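Alpha-ketoglutarate-dependent non-heme iron oxygenase EasH (Aspergillus japonicus, PDB 5M0T) probably oxidises an ergot-alkaloid intermediate on the way to cycloclavine, using a non-heme iron(II) centre and 2-oxoglutarate as co-substrate. Local coordinates at residues A[246-251]-A[259-264]; A[79-82]-A[86-89]; A[136-141]-A[232-237]; A[270-273]-A[278-281]. One frame throughout, in Å; residues are numbered along the deposited sequence.

Interaction 1: A[246-251]-A[259-264]; sequences ELVETM and VGWRTV
Val248 and Trp261 bring the two backbones closest, with 7.7 Å between their CA atoms. On one side helix 245-248 gives way to a type I turn from Val248 to Met251, in which Met251 N bonds to Val248 O; on the other, the chain leaves helix 253-258 at Val259 and passes through Gly260 at positive phi. Val248 lays both methyls against the indole of Trp261. Val248 CG2 stands over one face of the five-membered ring of Trp261, 3.7 Å from its centroid and 12° off the normal, a CH-pi contact, while Val248 CG1 rests 3.8 Å from Trp261 CB. With CG1 anti to the backbone N (chi1 171°), CG2 falls beside that nitrogen and is left to meet the ring. Helix 253-258 connects the turn to the loop, so the two segments flank a short helical excursion that follows strand 222-231; Gln256 of that helix donates through NE2 to Val248 O. The second pair is looser. Met251, its chain extended beyond CG, meets Val259 tip to tip, Met251 SD lying 4.0 Å from Val259 CG2. No hydrogen bond joins the two segments; the indole N-H of Trp261 is instead taken by Ser240 O, which helps fix the rotation of the ring against Val248. Val241 of the second subunit also packs on Trp261, and Leu243 of the same chain touches both Val248 and Val259.

Interaction 2: A[79-82]-A[86-89]; sequences SLPL and LFRD
Phe87 turns its ring toward the 79-82 turn and meets two neighbouring residues in different ways. Over one face comes Leu80 CB, 4.3 Å from the Phe87 ring centroid and 19° off the normal, a CH-pi contact displaced toward the rim. Pro81 lies alongside and points the same way, approaching the ring obliquely with Pro81 CG 3.7 Å from Phe87 CE1. The phenyl is carried there by a first torsion that sets CG opposite the backbone N (chi1 -170°). Arg88, next along the helix, works on the other part of Pro81. Arg88 bends at chi3 (-59°) and folds around the carbonyl, so that Arg88 CD is 3.3 Å from Pro81 O and Arg88 NH1 donates to that oxygen at 2.7 Å. The oxygen lies near the guanidinium plane, whereas the donor is tilted from the carbonyl plane. This bond ties the type I turn Ser79-Leu82 to the helix that follows it. Within the cupin-type fold, the contact packs helix 85-91 against the main sheet: Leu80 and Phe87 both touch Ser117 of strand 112-122 and Phe225 of strand 222-231, and Leu80 also reaches Phe48 and Ile52 of helix 42-52.

Interaction 3: A[136-141]-A[232-237]; sequences DGIPIC and CQFTPV
Ile138, at the N-cap of helix 139-144, faces Phe234 in an irregular stretch after strand 222-231, their CA atoms 7.8 Å apart. The phenyl ring of Phe234 is the hub of the contact. Ile138 crosses it at about a right angle and uses both branches: Ile138 CD1 sits over one face, 4.2 Å from the Phe234 centroid and 23° off the normal, while Ile138 CG2 touches Phe234 CE1 at 3.7 Å. With CG1 anti to the carbonyl carbon (chi1 -60°), the ethyl arm extends across the ring and the CG2 methyl keeps to its CD1-CE1 side. Phe234 CE1 also receives Ile140 CG2 at 3.6 Å, from an oblique direction, and the rest of the Ile140 chain then leads away. Cys141 completes the group with a sulfur-aromatic contact, Cys141 SG lying 4.8 Å from the Phe234 centroid and also oblique. On the opposite face Gln233 CG lies 3.6 Å above the Phe234 ring plane, over its centre, so the ring is held between an aliphatic stem and Ile138. The polar end of Gln233 reaches across the dimer interface, where OE1 accepts from Ile140 N of the second subunit. The 136-141 segment follows the iron ligands His132 and Glu134 closely in sequence. Thus the contact joins the start of helix 139-144 to the chain leaving strand 222-231, beside strand 112-122, whose Trp113 packs on Pro236, and strand 264-266, which Cys232 touches.

Interaction 4: A[270-273]-A[278-281]; sequences DIWT and DLAT
Leu279, the first residue of helix 279-282, packs against the chain that leaves the beta hairpin of strands 264-266 and 269-271, a strand-to-helix connection closed by an N-capped helix. Leu279 CB touches Trp272 O at 3.6 Å, and Leu279 CD2 reaches the pyrrole side of the indole, 3.8 Å from Trp272 CD1, at an oblique angle to the ring. The two side chains lie side by side and point the same way. Leu279 achieves this with CG anti to its backbone N (chi1 175°), which directs the branched end along the indole. Thr273 adds mainly backbone to the contact: Thr273 CA is 4.7 Å from Leu279 CA. No hydrogen bond crosses directly between the segments, but Thr263 bridges them, for its OG1 is bonded to both Trp272 O and Leu279 N. The indole itself is fixed by Gly260, whose carbonyl accepts from Trp272 NE1, and Trp113 meets it edge-to-face. The second subunit builds the next shell: Trp272 meets its own counterpart there with the ring planes at about 75°, Thr273 OG1 is bonded to Val237 O of that subunit, and Val241 of the same neighbour packs on Leu279. The contact therefore lies at the dimer interface, away from the centre of the chain. On the helix side, Asp278 is the N-cap. Asp278 OD2 accepts twice on its anti side, from Thr281 OG1 at 2.7 Å and, more steeply tilted from the carboxylate plane, from Thr281 N at 3.1 Å.

All four contacts are buried, and all come within reach of the second subunit. Interactions 1 and 2 adjoin, Met251 CE lying 3.4 Å from Arg88 CD, and Val259 packs on Pro81 between them. Interaction 1 also meets interaction 4, but there hydrogen bonds make the join, in contrast to the methyl packing that links 1 and 2. Interaction 3 touches interaction 4 more lightly, through Cys232 and Ile271. Interaction 2, centred about 13 Å from the centre of the chain, is the innermost and has the one hydrogen bond made directly between two segments. Interaction 4, about 24 Å out, is the most peripheral. Interactions 1, 3 and 4 have no hydrogen bond between their segments and pack aliphatic groups on an aromatic ring.

Interaction 1: A[246-251]-A[259-264]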
loop_
_atom_site.group_PDB
_atom_site.type_symbol
_atom_site.label_atom_id
_atom_site.label_comp_id
_atom_site.label_asym_id
_atom_site.label_seq_id
_atom_site.Cartn_x
_atom_site.Cartn_y
_atom_site.Cartn_z
ATOM N N GLU A 246 -20.875 8.762 1.362
ATOM C CA GLU A 246 -22.234 8.406 1.820
ATOM C C GLU A 246 -22.397 6.907 2.120
ATOM O O GLU A 246 -22.973 6.535 3.140
ATOM C CB GLU A 246 -23.282 8.909 0.802
ATOM C CG GLU A 246 -24.665 8.239 0.770
ATOM C CD GLU A 246 -24.853 7.264 -0.406
ATOM O OE1 GLU A 246 -25.941 7.284 -1.022
ATOM O OE2 GLU A 246 -23.926 6.484 -0.735
ATOM N N LEU A 247 -21.869 6.057 1.242
ATOM C CA LEU A 247 -21.941 4.595 1.423
ATOM C C LEU A 247 -21.019 4.102 2.559
ATOM O O LEU A 247 -21.416 3.265 3.364
ATOM C CB LEU A 247 -21.603 3.881 0.109
ATOM C CG LEU A 247 -21.941 2.400 -0.034
ATOM C CD1 LEU A 247 -23.446 2.163 0.075
ATOM C CD2 LEU A 247 -21.397 1.831 -1.357
ATOM N N VAL A 248 -19.805 4.637 2.616
ATOM C CA VAL A 248 -18.848 4.274 3.660
ATOM C C VAL A 248 -19.411 4.554 5.060
ATOM O O VAL A 248 -19.233 3.751 5.974
ATOM C CB VAL A 248 -17.480 4.971 3.438
ATOM C CG1 VAL A 248 -16.548 4.789 4.634
ATOM C CG2 VAL A 248 -16.811 4.437 2.176
ATOM N N GLU A 249 -20.126 5.666 5.199
ATOM C CA GLU A 249 -20.710 6.065 6.490
ATOM C C GLU A 249 -21.865 5.184 6.991
ATOM O O GLU A 249 -22.292 5.353 8.143
ATOM C CB GLU A 249 -21.115 7.548 6.469
ATOM C CG GLU A 249 -19.909 8.465 6.327
ATOM C CD GLU A 249 -20.234 9.937 6.438
ATOM O OE1 GLU A 249 -21.300 10.380 5.953
ATOM O OE2 GLU A 249 -19.411 10.663 7.038
ATOM N N THR A 250 -22.349 4.251 6.162
ATOM C CA THR A 250 -23.294 3.212 6.603
ATOM C C THR A 250 -22.642 2.010 7.313
ATOM O O THR A 250 -23.345 1.195 7.905
ATOM C CB THR A 250 -24.105 2.636 5.422
ATOM O OG1 THR A 250 -23.220 2.030 4.480
ATOM C CG2 THR A 250 -24.914 3.724 4.732
ATOM N N MET A 251 -21.317 1.900 7.260
ATOM C CA MET A 251 -20.622 0.708 7.744
ATOM C C MET A 251 -20.116 0.909 9.176
ATOM O O MET A 251 -20.069 2.035 9.683
ATOM C CB MET A 251 -19.445 0.390 6.830
ATOM C CG MET A 251 -19.731 0.459 5.332
ATOM S SD MET A 251 -18.226 0.058 4.416
ATOM C CE MET A 251 -18.537 0.819 2.833
ATOM N N VAL A 259 -12.062 -1.456 4.146
ATOM C CA VAL A 259 -12.239 -0.914 2.807
ATOM C C VAL A 259 -11.457 0.383 2.530
ATOM O O VAL A 259 -11.748 1.077 1.560
ATOM C CB VAL A 259 -13.743 -0.755 2.456
ATOM C CG1 VAL A 259 -14.484 -2.075 2.648
ATOM C CG2 VAL A 259 -14.415 0.356 3.250
ATOM N N GLY A 260 -10.489 0.726 3.376
ATOM C CA GLY A 260 -9.532 1.790 3.073
ATOM C C GLY A 260 -9.962 3.207 3.400
ATOM O O GLY A 260 -9.498 4.149 2.757
ATOM N N TRP A 261 -10.828 3.383 4.400
ATOM C CA TRP A 261 -11.218 4.721 4.863
ATOM C C TRP A 261 -10.813 5.057 6.318
ATOM O O TRP A 261 -11.249 6.086 6.857
ATOM C CB TRP A 261 -12.718 4.914 4.655
ATOM C CG TRP A 261 -13.056 5.311 3.262
ATOM C CD1 TRP A 261 -13.081 4.508 2.165
ATOM C CD2 TRP A 261 -13.402 6.617 2.812
ATOM N NE1 TRP A 261 -13.431 5.228 1.061
ATOM C CE2 TRP A 261 -13.632 6.530 1.420
ATOM C CE3 TRP A 261 -13.543 7.854 3.448
ATOM C CZ2 TRP A 261 -13.994 7.628 0.644
ATOM C CZ3 TRP A 261 -13.912 8.961 2.670
ATOM C CH2 TRP A 261 -14.130 8.834 1.277
ATOM N N ARG A 262 -9.968 4.235 6.945
ATOM C CA ARG A 262 -9.395 4.585 8.249
ATOM C C ARG A 262 -7.906 4.312 8.295
ATOM O O ARG A 262 -7.351 3.598 7.456
ATOM C CB ARG A 262 -10.092 3.831 9.396
ATOM C CG ARG A 262 -11.382 4.472 9.864
ATOM C CD ARG A 262 -12.262 3.528 10.665
ATOM N NE ARG A 262 -13.577 4.111 10.910
ATOM C CZ ARG A 262 -13.869 4.987 11.875
ATOM N NH1 ARG A 262 -12.953 5.440 12.733
ATOM N NH2 ARG A 262 -15.106 5.432 11.970
ATOM N N THR A 263 -7.277 4.893 9.312
ATOM C CA THR A 263 -5.860 4.749 9.548
ATOM C C THR A 263 -5.578 3.330 10.027
ATOM O O THR A 263 -6.353 2.750 10.782
ATOM C CB THR A 263 -5.393 5.814 10.552
ATOM O OG1 THR A 263 -5.493 7.105 9.933
ATOM C CG2 THR A 263 -3.957 5.569 11.063
ATOM N N VAL A 264 -4.461 2.782 9.550
ATOM C CA VAL A 264 -4.029 1.416 9.853
ATOM C C VAL A 264 -2.624 1.511 10.428
ATOM O O VAL A 264 -1.873 2.404 10.064
ATOM C CB VAL A 264 -4.065 0.484 8.620
ATOM C CG1 VAL A 264 -5.491 0.143 8.245
ATOM C CG2 VAL A 264 -3.337 1.089 7.417
#

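Interaction 2: A[79-82]-A[86-89]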
loop_
_atom_site.group_PDB
_atom_site.type_symbol
_atom_site.label_atom_id
_atom_site.label_comp_id
_atom_site.label_asym_id
_atom_site.label_seq_id
_atom_site.Cartn_x
_atom_site.Cartn_y
_atom_site.Cartn_z
ATOM N N SER A 79 -14.628 -4.779 -6.610
ATOM C CA SER A 79 -15.105 -3.626 -5.822
ATOM C C SER A 79 -16.533 -3.886 -5.269
ATOM O O SER A 79 -17.474 -3.103 -5.492
ATOM C CB SER A 79 -15.028 -2.347 -6.671
ATOM O OG SER A 79 -13.715 -2.157 -7.184
ATOM N N LEU A 80 -16.658 -5.017 -4.570
ATOM C CA LEU A 80 -17.930 -5.538 -4.057
ATOM C C LEU A 80 -18.491 -4.800 -2.829
ATOM O O LEU A 80 -19.656 -4.992 -2.503
ATOM C CB LEU A 80 -17.811 -7.026 -3.719
ATOM C CG LEU A 80 -17.438 -7.993 -4.849
ATOM C CD1 LEU A 80 -17.227 -9.405 -4.322
ATOM C CD2 LEU A 80 -18.506 -7.992 -5.924
ATOM N N PRO A 81 -17.684 -3.967 -2.144
ATOM C CA PRO A 81 -18.332 -3.033 -1.218
ATOM C C PRO A 81 -19.353 -2.101 -1.883
ATOM O O PRO A 81 -20.321 -1.674 -1.232
ATOM C CB PRO A 81 -17.159 -2.230 -0.668
ATOM C CG PRO A 81 -16.035 -3.196 -0.664
ATOM C CD PRO A 81 -16.226 -4.007 -1.921
ATOM N N LEU A 82 -19.149 -1.802 -3.165
ATOM C CA LEU A 82 -20.052 -0.917 -3.910
ATOM C C LEU A 82 -21.390 -1.578 -4.253
ATOM O O LEU A 82 -22.379 -0.881 -4.444
ATOM C CB LEU A 82 -19.377 -0.425 -5.204
ATOM C CG LEU A 82 -19.417 1.094 -5.413
ATOM C CD1 LEU A 82 -18.615 1.416 -6.667
ATOM C CD2 LEU A 82 -20.833 1.672 -5.494
ATOM N N LEU A 86 -24.483 -7.103 2.226
ATOM C CA LEU A 86 -24.015 -8.272 2.956
ATOM C C LEU A 86 -22.476 -8.307 3.054
ATOM O O LEU A 86 -21.928 -8.724 4.080
ATOM C CB LEU A 86 -24.567 -9.550 2.310
ATOM C CG LEU A 86 -24.323 -10.885 3.041
ATOM C CD1 LEU A 86 -25.513 -11.832 2.839
ATOM C CD2 LEU A 86 -23.002 -11.559 2.634
ATOM N N PHE A 87 -21.785 -7.860 2.007
ATOM C CA PHE A 87 -20.325 -7.749 2.046
ATOM C C PHE A 87 -19.900 -6.693 3.079
ATOM O O PHE A 87 -19.115 -6.961 3.984
ATOM C CB PHE A 87 -19.778 -7.384 0.659
ATOM C CG PHE A 87 -18.304 -7.481 0.550
ATOM C CD1 PHE A 87 -17.489 -6.432 0.961
ATOM C CD2 PHE A 87 -17.721 -8.614 0.011
ATOM C CE1 PHE A 87 -16.112 -6.533 0.877
ATOM C CE2 PHE A 87 -16.351 -8.714 -0.090
ATOM C CZ PHE A 87 -15.538 -7.678 0.347
ATOM N N ARG A 88 -20.434 -5.489 2.912
ATOM C CA ARG A 88 -20.138 -4.366 3.789
ATOM C C ARG A 88 -20.381 -4.648 5.278
ATOM O O ARG A 88 -19.542 -4.314 6.087
ATOM C CB ARG A 88 -20.960 -3.146 3.371
ATOM C CG ARG A 88 -20.492 -2.498 2.077
ATOM C CD ARG A 88 -21.116 -1.120 1.909
ATOM N NE ARG A 88 -22.581 -1.151 1.891
ATOM C CZ ARG A 88 -23.342 -1.503 0.855
ATOM N NH1 ARG A 88 -22.808 -1.901 -0.300
ATOM N NH2 ARG A 88 -24.662 -1.471 0.992
ATOM N N ASP A 89 -21.514 -5.274 5.607
ATOM C CA ASP A 89 -21.999 -5.403 7.000
ATOM C C ASP A 89 -21.725 -6.758 7.661
ATOM O O ASP A 89 -21.405 -6.802 8.840
ATOM C CB ASP A 89 -23.505 -5.164 7.054
ATOM C CG ASP A 89 -23.915 -3.785 6.577
ATOM O OD1 ASP A 89 -23.045 -2.964 6.224
ATOM O OD2 ASP A 89 -25.144 -3.523 6.560
#

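Interaction 3: A[136-141]-A[232-237]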
loop_
_atom_site.group_PDB
_atom_site.type_symbol
_atom_site.label_atom_id
_atom_site.label_comp_id
_atom_site.label_asym_id
_atom_site.label_seq_id
_atom_site.Cartn_x
_atom_site.Cartn_y
_atom_site.Cartn_z
ATOM N N ASP A 136 2.484 -13.093 -5.658
ATOM C CA ASP A 136 3.234 -12.605 -6.824
ATOM C C ASP A 136 2.644 -11.335 -7.452
ATOM O O ASP A 136 3.239 -10.770 -8.341
ATOM C CB ASP A 136 3.439 -13.730 -7.853
ATOM C CG ASP A 136 4.423 -14.798 -7.372
ATOM O OD1 ASP A 136 5.490 -14.437 -6.833
ATOM O OD2 ASP A 136 4.156 -16.000 -7.552
ATOM N N GLY A 137 1.488 -10.876 -6.964
ATOM C CA GLY A 137 1.000 -9.532 -7.254
ATOM C C GLY A 137 1.799 -8.402 -6.601
ATOM O O GLY A 137 1.632 -7.245 -6.981
ATOM N N ILE A 138 2.642 -8.725 -5.614
ATOM C CA ILE A 138 3.474 -7.762 -4.902
ATOM C C ILE A 138 4.953 -8.038 -5.230
ATOM O O ILE A 138 5.455 -9.104 -4.895
ATOM C CB ILE A 138 3.268 -7.907 -3.386
ATOM C CG1 ILE A 138 1.804 -7.669 -3.006
ATOM C CG2 ILE A 138 4.210 -6.986 -2.607
ATOM C CD1 ILE A 138 1.469 -8.217 -1.621
ATOM N N PRO A 139 5.661 -7.082 -5.878
ATOM C CA PRO A 139 7.029 -7.403 -6.354
ATOM C C PRO A 139 8.068 -7.812 -5.276
ATOM O O PRO A 139 8.866 -8.702 -5.518
ATOM C CB PRO A 139 7.473 -6.114 -7.056
ATOM C CG PRO A 139 6.217 -5.450 -7.456
ATOM C CD PRO A 139 5.198 -5.786 -6.404
ATOM N N ILE A 140 8.074 -7.155 -4.122
ATOM C CA ILE A 140 8.985 -7.549 -3.043
ATOM C C ILE A 140 8.731 -8.993 -2.572
ATOM O O ILE A 140 9.674 -9.693 -2.247
ATOM C CB ILE A 140 8.960 -6.543 -1.854
ATOM C CG1 ILE A 140 10.015 -6.873 -0.784
ATOM C CG2 ILE A 140 7.607 -6.518 -1.159
ATOM C CD1 ILE A 140 11.412 -7.100 -1.300
ATOM N N CYS A 141 7.482 -9.449 -2.573
ATOM C CA CYS A 141 7.172 -10.838 -2.201
ATOM C C CYS A 141 7.637 -11.870 -3.239
ATOM O O CYS A 141 8.018 -12.979 -2.880
ATOM C CB CYS A 141 5.674 -11.021 -1.951
ATOM S SG CYS A 141 5.010 -10.126 -0.536
ATOM N N CYS A 232 -1.377 -4.435 5.872
ATOM C CA CYS A 232 -1.672 -3.019 5.616
ATOM C C CYS A 232 -0.527 -2.209 4.979
ATOM O O CYS A 232 -0.788 -1.167 4.368
ATOM C CB CYS A 232 -2.155 -2.317 6.880
ATOM S SG CYS A 232 -0.878 -2.123 8.139
ATOM N N GLN A 233 0.715 -2.676 5.127
ATOM C CA GLN A 233 1.878 -2.023 4.495
ATOM C C GLN A 233 1.857 -2.086 2.947
ATOM O O GLN A 233 2.548 -1.298 2.308
ATOM C CB GLN A 233 3.200 -2.597 5.010
ATOM C CG GLN A 233 3.534 -3.988 4.480
ATOM C CD GLN A 233 4.704 -4.638 5.218
ATOM O OE1 GLN A 233 5.763 -4.034 5.382
ATOM N NE2 GLN A 233 4.518 -5.882 5.659
ATOM N N PHE A 234 1.086 -3.019 2.376
ATOM C CA PHE A 234 0.958 -3.158 0.913
ATOM C C PHE A 234 -0.316 -2.521 0.354
ATOM O O PHE A 234 -1.431 -2.720 0.876
ATOM C CB PHE A 234 1.026 -4.623 0.478
ATOM C CG PHE A 234 2.292 -5.303 0.886
ATOM C CD1 PHE A 234 3.506 -4.900 0.356
ATOM C CD2 PHE A 234 2.281 -6.326 1.849
ATOM C CE1 PHE A 234 4.689 -5.525 0.743
ATOM C CE2 PHE A 234 3.460 -6.943 2.244
ATOM C CZ PHE A 234 4.667 -6.547 1.687
ATOM N N THR A 235 -0.130 -1.764 -0.727
ATOM C CA THR A 235 -1.204 -1.081 -1.419
ATOM C C THR A 235 -2.278 -2.081 -1.873
ATOM O O THR A 235 -1.959 -3.117 -2.446
ATOM C CB THR A 235 -0.654 -0.309 -2.640
ATOM O OG1 THR A 235 0.403 0.577 -2.221
ATOM C CG2 THR A 235 -1.749 0.500 -3.314
ATOM N N PRO A 236 -3.556 -1.784 -1.596
ATOM C CA PRO A 236 -4.638 -2.609 -2.116
ATOM C C PRO A 236 -4.760 -2.634 -3.653
ATOM O O PRO A 236 -4.513 -1.624 -4.321
ATOM C CB PRO A 236 -5.888 -1.951 -1.520
ATOM C CG PRO A 236 -5.416 -1.292 -0.277
ATOM C CD PRO A 236 -4.043 -0.799 -0.614
ATOM N N VAL A 237 -5.161 -3.774 -4.195
ATOM C CA VAL A 237 -5.474 -3.874 -5.615
ATOM C C VAL A 237 -6.699 -3.011 -5.976
ATOM O O VAL A 237 -6.723 -2.393 -7.046
ATOM C CB VAL A 237 -5.670 -5.343 -6.038
ATOM C CG1 VAL A 237 -6.241 -5.442 -7.445
ATOM C CG2 VAL A 237 -4.346 -6.092 -5.956
#

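Interaction 4: A[270-273]-A[278-281]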
loop_
_atom_site.group_PDB
_atom_site.type_symbol
_atom_site.label_atom_id
_atom_site.label_comp_id
_atom_site.label_asym_id
_atom_site.label_seq_id
_atom_site.Cartn_x
_atom_site.Cartn_y
_atom_site.Cartn_z
ATOM N N ASP A 270 1.615 4.607 12.073
ATOM C CA ASP A 270 0.315 4.969 11.537
ATOM C C ASP A 270 0.499 5.348 10.089
ATOM O O ASP A 270 1.309 6.211 9.791
ATOM C CB ASP A 270 -0.332 6.133 12.305
ATOM C CG ASP A 270 -0.987 5.690 13.610
ATOM O OD1 ASP A 270 -1.091 4.476 13.862
ATOM O OD2 ASP A 270 -1.405 6.564 14.391
ATOM N N ILE A 271 -0.239 4.686 9.203
ATOM C CA ILE A 271 -0.262 5.041 7.791
ATOM C C ILE A 271 -1.706 5.149 7.300
ATOM O O ILE A 271 -2.634 4.692 7.980
ATOM C CB ILE A 271 0.575 4.052 6.932
ATOM C CG1 ILE A 271 -0.004 2.638 6.943
ATOM C CG2 ILE A 271 2.022 4.027 7.415
ATOM C CD1 ILE A 271 0.791 1.680 6.083
ATOM N N TRP A 272 -1.872 5.765 6.124
ATOM C CA TRP A 272 -3.182 6.151 5.600
ATOM C C TRP A 272 -3.841 7.162 6.562
ATOM O O TRP A 272 -4.909 6.938 7.123
ATOM C CB TRP A 272 -4.049 4.916 5.349
ATOM C CG TRP A 272 -5.009 5.052 4.221
ATOM C CD1 TRP A 272 -6.367 4.980 4.286
ATOM C CD2 TRP A 272 -4.681 5.242 2.833
ATOM N NE1 TRP A 272 -6.911 5.121 3.025
ATOM C CE2 TRP A 272 -5.895 5.270 2.117
ATOM C CE3 TRP A 272 -3.476 5.361 2.127
ATOM C CZ2 TRP A 272 -5.943 5.462 0.735
ATOM C CZ3 TRP A 272 -3.528 5.536 0.749
ATOM C CH2 TRP A 272 -4.753 5.582 0.069
ATOM N N THR A 273 -3.171 8.295 6.705
ATOM C CA THR A 273 -3.528 9.328 7.646
ATOM C C THR A 273 -4.021 10.598 6.955
ATOM O O THR A 273 -3.889 10.751 5.742
ATOM C CB THR A 273 -2.282 9.678 8.459
ATOM O OG1 THR A 273 -1.306 10.243 7.588
ATOM C CG2 THR A 273 -1.698 8.417 9.123
ATOM N N ASP A 278 -4.878 10.720 12.796
ATOM C CA ASP A 278 -5.985 9.793 12.507
ATOM C C ASP A 278 -6.888 10.300 11.364
ATOM O O ASP A 278 -7.275 11.467 11.344
ATOM C CB ASP A 278 -6.814 9.584 13.784
ATOM C CG ASP A 278 -7.902 8.542 13.619
ATOM O OD1 ASP A 278 -7.542 7.363 13.434
ATOM O OD2 ASP A 278 -9.107 8.892 13.694
ATOM N N LEU A 279 -7.204 9.418 10.418
ATOM C CA LEU A 279 -7.930 9.808 9.191
ATOM C C LEU A 279 -9.391 10.146 9.470
ATOM O O LEU A 279 -9.893 11.192 9.046
ATOM C CB LEU A 279 -7.858 8.691 8.137
ATOM C CG LEU A 279 -8.662 8.876 6.829
ATOM C CD1 LEU A 279 -8.314 10.183 6.130
ATOM C CD2 LEU A 279 -8.453 7.666 5.910
ATOM N N ALA A 280 -10.059 9.237 10.171
ATOM C CA ALA A 280 -11.477 9.389 10.512
ATOM C C ALA A 280 -11.782 10.661 11.313
ATOM O O ALA A 280 -12.804 11.301 11.078
ATOM C CB ALA A 280 -11.959 8.161 11.271
ATOM N N THR A 281 -10.897 11.015 12.247
ATOM C CA THR A 281 -11.013 12.255 13.021
ATOM C C THR A 281 -10.846 13.468 12.114
ATOM O O THR A 281 -11.623 14.425 12.202
ATOM C CB THR A 281 -9.928 12.361 14.134
ATOM O OG1 THR A 281 -9.880 11.152 14.897
ATOM C CG2 THR A 281 -10.196 13.523 15.072
#